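Local coordinates for protein peroxiredoxin 5 (Alvinella pompejana, PDB 2XHF) that probably reduces hydrogen peroxide and organic hydroperoxides as a thiol-dependent antioxidant enzyme of the peroxiredoxin 5 type, at residues A[84-88]-A[89-93]. Sequence-based numbering, arbitrary orientation.
Sequences AVNDP and FVMAA
Asp-87 caps the helix that starts at Pro-88: its carboxylate reaches forward to the first turn and meets the amides of Phe-89 and Val-90. This N-cap sits at a strand-to-helix junction of the thioredoxin-like fold, where the chain leaves strand 79-84 and enters helix 88-98. With chi1 at 75°, Asp-87 CG lies between its own backbone N and carbonyl carbon, which brings OD2 within bonding distance of the first amides of the helix. Val-90 N donates to Asp-87 OD2 at 2.9 Å in a nearly straight bond, arriving from above the carboxylate plane; Phe-89 N, bent to 116°, adds a weak second bond to the same oxygen. Behind the cap the backbone takes up the regular helical pattern, Met-91 N to Asp-87 O at 3.0 Å and Ala-92 N to Pro-88 O at 2.9 Å. Pro-88, with no N-H to give, fits this first turn.

The Asp-87 and Val-90 side chains cross at about a right angle, and CG2 of Val-90 packs on Asp-87 OD1 at 3.4 Å. That oxygen also forms a salt bridge with Arg-132 of the second subunit, so one carboxylate serves both helix cap and dimer interface. CG1, the other branch of Val-90, lies near ND2 of Asn-86, whose OD1 accepts from the backbone N of Ala-53 of its own chain.

Met-91 reaches back towards the end of the strand. CG stands opposite the backbone N (chi1 -170°) and the chain bends at chi2, bringing its thioether beside Ala-84 while the same side chain packs on Met-106 and Ala-108 of strand 105-108. Ala-84 CB touches both Met-91 SD and, also at 3.7 Å, the terminal methyl CE.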
loop_
_atom_site.group_PDB
_atom_site.type_symbol
_atom_site.label_atom_id
_atom_site.label_comp_id
_atom_site.label_asym_id
_atom_site.label_seq_id
_atom_site.Cartn_x
_atom_site.Cartn_y
_atom_site.Cartn_z
ATOM N N ALA A 84 -4.393 -9.798 1.844
ATOM C CA ALA A 84 -4.928 -8.571 1.277
ATOM C C ALA A 84 -4.340 -8.329 -0.090
ATOM O O ALA A 84 -3.223 -8.752 -0.379
ATOM C CB ALA A 84 -4.580 -7.410 2.172
ATOM N N VAL A 85 -5.068 -7.581 -0.914
ATOM C CA VAL A 85 -4.576 -7.171 -2.207
ATOM C C VAL A 85 -3.761 -5.894 -1.958
ATOM O O VAL A 85 -4.297 -4.767 -1.917
ATOM C CB VAL A 85 -5.731 -6.984 -3.212
ATOM C CG1 VAL A 85 -5.201 -6.542 -4.562
ATOM C CG2 VAL A 85 -6.553 -8.268 -3.347
ATOM N N ASN A 86 -2.455 -6.101 -1.814
ATOM C CA ASN A 86 -1.446 -5.067 -1.557
ATOM C C ASN A 86 -0.123 -5.625 -2.029
ATOM O O ASN A 86 0.039 -6.852 -2.151
ATOM C CB ASN A 86 -1.296 -4.757 -0.072
ATOM C CG ASN A 86 -2.313 -3.753 0.438
ATOM O OD1 ASN A 86 -3.188 -4.101 1.205
ATOM N ND2 ASN A 86 -2.189 -2.493 0.019
ATOM N N ASP A 87 0.844 -4.745 -2.233
ATOM C CA ASP A 87 2.212 -5.189 -2.447
ATOM C C ASP A 87 2.797 -5.627 -1.098
ATOM O O ASP A 87 2.343 -5.187 -0.039
ATOM C CB ASP A 87 3.058 -4.110 -3.151
ATOM C CG ASP A 87 3.453 -2.959 -2.236
ATOM O OD1 ASP A 87 2.980 -1.805 -2.450
ATOM O OD2 ASP A 87 4.253 -3.197 -1.301
ATOM N N PRO A 88 3.810 -6.509 -1.126
ATOM C CA PRO A 88 4.311 -7.057 0.135
ATOM C C PRO A 88 5.092 -6.090 1.002
ATOM O O PRO A 88 5.143 -6.295 2.197
ATOM C CB PRO A 88 5.197 -8.221 -0.315
ATOM C CG PRO A 88 5.571 -7.879 -1.714
ATOM C CD PRO A 88 4.384 -7.187 -2.298
ATOM N N PHE A 89 5.659 -5.024 0.441
ATOM C CA PHE A 89 6.344 -4.038 1.298
ATOM C C PHE A 89 5.321 -3.361 2.209
ATOM O O PHE A 89 5.510 -3.235 3.431
ATOM C CB PHE A 89 7.072 -2.989 0.475
ATOM C CG PHE A 89 8.188 -3.527 -0.378
ATOM C CD1 PHE A 89 9.282 -4.167 0.196
ATOM C CD2 PHE A 89 8.164 -3.368 -1.757
ATOM C CE1 PHE A 89 10.345 -4.589 -0.596
ATOM C CE2 PHE A 89 9.233 -3.777 -2.548
ATOM C CZ PHE A 89 10.303 -4.421 -1.952
ATOM N N VAL A 90 4.215 -2.937 1.610
ATOM C CA VAL A 90 3.169 -2.287 2.360
ATOM C C VAL A 90 2.562 -3.284 3.350
ATOM O O VAL A 90 2.340 -2.982 4.513
ATOM C CB VAL A 90 2.099 -1.712 1.417
ATOM C CG1 VAL A 90 0.876 -1.338 2.219
ATOM C CG2 VAL A 90 2.655 -0.517 0.638
ATOM N N MET A 91 2.281 -4.491 2.881
ATOM C CA MET A 91 1.640 -5.484 3.744
ATOM C C MET A 91 2.506 -5.812 4.962
ATOM O O MET A 91 2.018 -5.860 6.068
ATOM C CB MET A 91 1.348 -6.748 2.946
ATOM C CG MET A 91 0.503 -7.685 3.702
ATOM S SD MET A 91 -1.201 -7.154 3.690
ATOM C CE MET A 91 -1.991 -8.615 4.457
ATOM N N ALA A 92 3.802 -6.000 4.748
ATOM C CA ALA A 92 4.696 -6.360 5.838
ATOM C C ALA A 92 4.824 -5.221 6.849
ATOM O O ALA A 92 4.851 -5.457 8.051
ATOM C CB ALA A 92 6.069 -6.760 5.296
ATOM N N ALA A 93 4.923 -3.982 6.359
ATOM C CA ALA A 93 5.083 -2.830 7.245
ATOM C C ALA A 93 3.831 -2.718 8.095
ATOM O O ALA A 93 3.889 -2.490 9.284
ATOM C CB ALA A 93 5.306 -1.563 6.455
#